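Local coordinates for protein GH26C (Muricauda sp. MAR_2010_75, PDB 6Q78) that probably hydrolyses internal beta-1,4-mannosidic linkages of mannans, as a family 26 glycoside hydrolase with a TIM-barrel fold, at residues A[123-126]-A[130-133]; A[117-122]-A[134-139]. All blocks are in the same frame, centred on the assembly; numbering follows the deposited sequence.

Interaction 1 (A[123-126]-A[130-133])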
loop_
_atom_site.group_PDB
_atom_site.type_symbol
_atom_site.label_atom_id
_atom_site.label_comp_id
_atom_site.label_asym_id
_atom_site.label_seq_id
_atom_site.Cartn_x
_atom_site.Cartn_y
_atom_site.Cartn_z
ATOM N N ASP A 123 9.233 -3.519 19.360
ATOM C CA ASP A 123 9.996 -3.197 20.565
ATOM C C ASP A 123 11.182 -4.125 20.757
ATOM O O ASP A 123 12.208 -3.719 21.302
ATOM C CB ASP A 123 9.116 -3.349 21.806
ATOM C CG ASP A 123 8.037 -2.264 21.952
ATOM O OD1 ASP A 123 8.082 -1.265 21.231
ATOM O OD2 ASP A 123 7.167 -2.430 22.841
ATOM N N LEU A 124 11.070 -5.374 20.326
ATOM C CA LEU A 124 12.138 -6.324 20.586
ATOM C C LEU A 124 13.147 -6.423 19.452
ATOM O O LEU A 124 14.080 -7.225 19.540
ATOM C CB LEU A 124 11.566 -7.717 20.835
ATOM C CG LEU A 124 10.697 -7.820 22.082
ATOM C CD1 LEU A 124 10.380 -9.286 22.309
ATOM C CD2 LEU A 124 11.412 -7.224 23.284
ATOM N N ASN A 125 13.058 -5.564 18.443
ATOM C CA ASN A 125 14.044 -5.574 17.370
ATOM C C ASN A 125 15.245 -4.758 17.815
ATOM O O ASN A 125 15.213 -3.534 17.787
ATOM C CB ASN A 125 13.417 -4.958 16.121
ATOM C CG ASN A 125 14.342 -5.030 14.901
ATOM O OD1 ASN A 125 15.590 -5.084 15.053
ATOM N ND2 ASN A 125 13.752 -4.970 13.685
ATOM N N ASP A 126 16.329 -5.443 18.192
ATOM C CA ASP A 126 17.544 -4.818 18.689
ATOM C C ASP A 126 18.601 -4.629 17.607
ATOM O O ASP A 126 19.719 -4.180 17.906
ATOM C CB ASP A 126 18.107 -5.591 19.890
ATOM C CG ASP A 126 18.551 -6.986 19.551
ATOM O OD1 ASP A 126 18.481 -7.853 20.456
ATOM O OD2 ASP A 126 19.020 -7.229 18.432
ATOM N N SER A 130 21.415 -12.095 15.730
ATOM C CA SER A 130 20.725 -13.193 16.410
ATOM C C SER A 130 19.240 -12.914 16.587
ATOM O O SER A 130 18.497 -13.816 17.015
ATOM C CB SER A 130 21.341 -13.438 17.783
ATOM O OG SER A 130 20.997 -12.407 18.721
ATOM N N ASN A 131 18.802 -11.708 16.274
ATOM C CA ASN A 131 17.468 -11.284 16.658
ATOM C C ASN A 131 16.506 -11.559 15.518
ATOM O O ASN A 131 16.751 -11.150 14.389
ATOM C CB ASN A 131 17.560 -9.797 16.981
ATOM C CG ASN A 131 16.216 -9.207 17.414
ATOM O OD1 ASN A 131 15.291 -9.101 16.628
ATOM N ND2 ASN A 131 16.123 -8.792 18.684
ATOM N N TRP A 132 15.418 -12.285 15.810
ATOM C CA TRP A 132 14.512 -12.706 14.734
ATOM C C TRP A 132 13.868 -11.515 14.035
ATOM O O TRP A 132 13.689 -11.534 12.819
ATOM C CB TRP A 132 13.447 -13.677 15.284
ATOM C CG TRP A 132 12.518 -14.198 14.209
ATOM C CD1 TRP A 132 12.806 -15.172 13.283
ATOM C CD2 TRP A 132 11.201 -13.723 13.900
ATOM N NE1 TRP A 132 11.743 -15.350 12.436
ATOM C CE2 TRP A 132 10.738 -14.484 12.796
ATOM C CE3 TRP A 132 10.376 -12.725 14.440
ATOM C CZ2 TRP A 132 9.463 -14.291 12.238
ATOM C CZ3 TRP A 132 9.120 -12.528 13.883
ATOM C CH2 TRP A 132 8.689 -13.301 12.768
ATOM N N PHE A 133 13.507 -10.480 14.781
ATOM C CA PHE A 133 12.873 -9.327 14.157
ATOM C C PHE A 133 13.847 -8.611 13.234
ATOM O O PHE A 133 13.459 -8.201 12.136
ATOM C CB PHE A 133 12.317 -8.365 15.216
ATOM C CG PHE A 133 11.256 -8.983 16.069
ATOM C CD1 PHE A 133 9.944 -9.112 15.612
ATOM C CD2 PHE A 133 11.596 -9.488 17.305
ATOM C CE1 PHE A 133 9.012 -9.747 16.406
ATOM C CE2 PHE A 133 10.629 -10.102 18.100
ATOM C CZ PHE A 133 9.362 -10.237 17.621
HETATM O O HOH W 1 20.003 -10.072 20.509
#
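Asn-131, the N-cap residue of helix 132-150, reaches back with ND2 to the loop that leads into that helix, while OD1 turns to the helix itself. ND2 donates to the carbonyl oxygen of Leu-124 at 2.7 Å, a nearly straight bond (N-H...O 163°) that lies in the carbonyl plane and close to the plane of the amide itself. The same nitrogen gives a weak second bond to OD1 of Asp-126 at 3.1 Å, whose carboxylate is turned 65° from the amide. OD1 of Asn-131 meanwhile caps the backbone N of Phe-134; with CG anti to its own backbone N (chi1 -180°), the side chain can serve loop and helix end together. A leucine in place of Asn-131 would probably leave the Leu-124 carbonyl without this donor and the backbone N of Phe-134 without its side-chain cap. The tightly packed apolar part lies round Phe-133: CB of Leu-124 meets its CE2 at 3.7 Å, and CB of Asn-125 rests against its CB at the same separation. The Asp-126 side is looser and wetter, for a water donates to its OD1 at 2.7 Å and also bonds OG of Ser-130, while Thr-128 holds OD2. The contact thus closes a surface turn between strand 112-116 and helix 132-150, and Asp-123 ties the loop onward to Lys-199 and Tyr-195 of helix 193-208.

Interaction 2 (A[117-122]-A[134-139]); sequences FMFITD and FQQENQ
Phe-119 and Ile-120 lean on Gln-136 and Glu-137 where a beta-alpha connection of the TIM barrel turns back on itself: the chain leaves strand 112-116, passes through residues 117-122 and returns as helix 132-150. The closest approach of backbones pairs Ile-120 with Glu-137, whose CA atoms are 5.3 Å apart, so the loop runs close to the helix, and the stems of Gln-136 and Glu-137 meet Phe-119 and Ile-120 directly. Glu-137 illustrates how one side chain can serve both packing and charge. Its CB touches CG1 of Ile-120 at 3.9 Å. CG meets that same methylene, the two side chains crossing at about a right angle. Because CG stands anti to the backbone N (chi1 169°) and the chain stays extended beyond it, the carboxylate is carried past the isoleucine, and OE1 comes 4.0 Å from CG2 of Ile-120. This oxygen, on a buried residue, forms a salt bridge with Lys-202 of helix 193-208 and accepts a hydrogen bond from ND2 of Asn-125. Lys-202 also binds the carbonyl oxygen of Ile-120, so a single ammonium group joins both sides of the contact; its charge would be expected to favour the ionised carboxylate. On the neighbouring helix position the chemistry is purely apolar. Gln-136 lies alongside Phe-119, both side chains pointing the same way, with the amide and ring planes 82° apart. The glutamine offers its aliphatic stem rather than its amide, and its chain bends only after the CB and CG that lie by the ring. The methyl CE of Met-118 sits over one face of the ring near its rim, while ring atom CD2 of Phe-119 meets CB of Gln-136 at 3.7 Å.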
loop_
_atom_site.group_PDB
_atom_site.type_symbol
_atom_site.label_atom_id
_atom_site.label_comp_id
_atom_site.label_asym_id
_atom_site.label_seq_id
_atom_site.Cartn_x
_atom_site.Cartn_y
_atom_site.Cartn_z
ATOM N N PHE A 117 6.258 -2.298 7.750
ATOM C CA PHE A 117 7.172 -1.847 8.807
ATOM C C PHE A 117 6.996 -2.572 10.143
ATOM O O PHE A 117 7.838 -2.380 11.038
ATOM C CB PHE A 117 7.055 -0.334 9.019
ATOM C CG PHE A 117 7.835 0.476 8.016
ATOM C CD1 PHE A 117 9.226 0.406 8.001
ATOM C CD2 PHE A 117 7.196 1.323 7.128
ATOM C CE1 PHE A 117 9.973 1.149 7.075
ATOM C CE2 PHE A 117 7.936 2.090 6.169
ATOM C CZ PHE A 117 9.348 1.976 6.178
ATOM N N MET A 118 5.959 -3.408 10.293
ATOM C CA MET A 118 5.672 -4.132 11.543
ATOM C C MET A 118 6.908 -4.669 12.284
ATOM O O MET A 118 7.146 -4.334 13.460
ATOM C CB MET A 118 4.731 -5.278 11.181
ATOM C CG MET A 118 4.389 -6.187 12.361
ATOM S SD MET A 118 3.214 -7.496 11.864
ATOM C CE MET A 118 4.030 -8.395 10.540
ATOM N N PHE A 119 7.674 -5.557 11.651
ATOM C CA PHE A 119 8.795 -6.161 12.364
ATOM C C PHE A 119 9.968 -5.180 12.492
ATOM O O PHE A 119 10.803 -5.329 13.400
ATOM C CB PHE A 119 9.216 -7.445 11.624
ATOM C CG PHE A 119 8.215 -8.617 11.747
ATOM C CD1 PHE A 119 7.449 -8.805 12.899
ATOM C CD2 PHE A 119 7.977 -9.425 10.648
ATOM C CE1 PHE A 119 6.527 -9.855 12.992
ATOM C CE2 PHE A 119 7.070 -10.501 10.752
ATOM C CZ PHE A 119 6.336 -10.680 11.906
ATOM N N ILE A 120 10.055 -4.193 11.601
ATOM C CA ILE A 120 11.129 -3.217 11.654
ATOM C C ILE A 120 10.984 -2.326 12.875
ATOM O O ILE A 120 11.996 -1.838 13.421
ATOM C CB ILE A 120 11.124 -2.452 10.318
ATOM C CG1 ILE A 120 11.424 -3.446 9.177
ATOM C CG2 ILE A 120 12.105 -1.273 10.321
ATOM C CD1 ILE A 120 11.146 -2.867 7.789
ATOM N N THR A 121 9.756 -2.111 13.346
ATOM C CA THR A 121 9.521 -1.214 14.479
ATOM C C THR A 121 9.189 -1.962 15.766
ATOM O O THR A 121 8.806 -1.340 16.772
ATOM C CB THR A 121 8.398 -0.202 14.207
ATOM O OG1 THR A 121 7.153 -0.898 13.995
ATOM C CG2 THR A 121 8.745 0.660 12.987
ATOM N N ASP A 122 9.346 -3.273 15.793
ATOM C CA ASP A 122 8.976 -4.018 16.992
ATOM C C ASP A 122 9.848 -3.601 18.172
ATOM O O ASP A 122 11.054 -3.367 18.017
ATOM C CB ASP A 122 9.168 -5.525 16.748
ATOM C CG ASP A 122 8.411 -6.365 17.792
ATOM O OD1 ASP A 122 8.937 -6.574 18.919
ATOM O OD2 ASP A 122 7.251 -6.729 17.501
ATOM N N PHE A 134 15.125 -8.512 13.633
ATOM C CA PHE A 134 16.114 -7.937 12.730
ATOM C C PHE A 134 16.312 -8.825 11.512
ATOM O O PHE A 134 16.503 -8.319 10.391
ATOM C CB PHE A 134 17.444 -7.682 13.460
ATOM C CG PHE A 134 18.514 -7.197 12.531
ATOM C CD1 PHE A 134 19.552 -8.013 12.150
ATOM C CD2 PHE A 134 18.391 -5.939 11.979
ATOM C CE1 PHE A 134 20.511 -7.560 11.253
ATOM C CE2 PHE A 134 19.331 -5.475 11.060
ATOM C CZ PHE A 134 20.388 -6.273 10.704
ATOM N N GLN A 135 16.287 -10.152 11.690
ATOM C CA GLN A 135 16.381 -11.033 10.527
ATOM C C GLN A 135 15.243 -10.764 9.556
ATOM O O GLN A 135 15.452 -10.774 8.322
ATOM C CB GLN A 135 16.381 -12.500 10.976
ATOM C CG GLN A 135 17.644 -12.874 11.732
ATOM C CD GLN A 135 17.533 -14.219 12.400
ATOM O OE1 GLN A 135 16.601 -14.979 12.129
ATOM N NE2 GLN A 135 18.482 -14.522 13.298
ATOM N N GLN A 136 14.024 -10.514 10.065
ATOM C CA GLN A 136 12.903 -10.183 9.171
ATOM C C GLN A 136 13.150 -8.850 8.483
ATOM O O GLN A 136 12.902 -8.719 7.280
ATOM C CB GLN A 136 11.587 -10.152 9.959
ATOM C CG GLN A 136 11.242 -11.538 10.598
ATOM C CD GLN A 136 11.167 -12.630 9.543
ATOM O OE1 GLN A 136 10.282 -12.612 8.686
ATOM N NE2 GLN A 136 12.122 -13.540 9.561
ATOM N N GLU A 137 13.626 -7.858 9.237
ATOM C CA GLU A 137 13.964 -6.545 8.686
ATOM C C GLU A 137 14.956 -6.685 7.542
ATOM O O GLU A 137 14.792 -6.064 6.475
ATOM C CB GLU A 137 14.574 -5.703 9.809
ATOM C CG GLU A 137 15.195 -4.417 9.298
ATOM C CD GLU A 137 15.742 -3.569 10.426
ATOM O OE1 GLU A 137 15.172 -3.622 11.529
ATOM O OE2 GLU A 137 16.727 -2.816 10.215
ATOM N N ASN A 138 15.969 -7.521 7.725
ATOM C CA ASN A 138 16.995 -7.671 6.696
ATOM C C ASN A 138 16.461 -8.382 5.467
ATOM O O ASN A 138 16.856 -8.056 4.328
ATOM C CB ASN A 138 18.151 -8.465 7.276
ATOM C CG ASN A 138 19.333 -8.469 6.390
ATOM O OD1 ASN A 138 20.039 -7.464 6.284
ATOM N ND2 ASN A 138 19.581 -9.604 5.746
ATOM N N GLN A 139 15.580 -9.367 5.668
ATOM C CA GLN A 139 14.946 -10.004 4.520
ATOM C C GLN A 139 14.036 -9.028 3.763
ATOM O O GLN A 139 14.027 -9.015 2.518
ATOM C CB GLN A 139 14.147 -11.232 4.963
ATOM C CG GLN A 139 13.594 -11.966 3.680
ATOM C CD GLN A 139 14.734 -12.455 2.769
ATOM O OE1 GLN A 139 14.936 -11.972 1.617
ATOM N NE2 GLN A 139 15.496 -13.397 3.278
#

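Overall arrangement
Interaction 1 is nested inside the chain loop closed by interaction 2, and both set the connection after strand 112-116 against helix 132-150, their centres about 8 Å apart. They illustrate how chemistry follows depth. At the surface, the contact of 123-126 with the start of the helix combines hydrogen bonds from the Asn-131 side chain with packing on Phe-133, with a water at its edge; nearer the barrel, 117-122 meets the next helical turns almost wholly through carbon contacts, without direct hydrogen bonds between the two segments, and the buried charge is answered from helix 193-208. Asn-125 joins the two: besides reaching Glu-137, its ND2 bonds the carbonyl oxygen of Phe-119 at 3.0 Å, linking the more polar contact to the more apolar one.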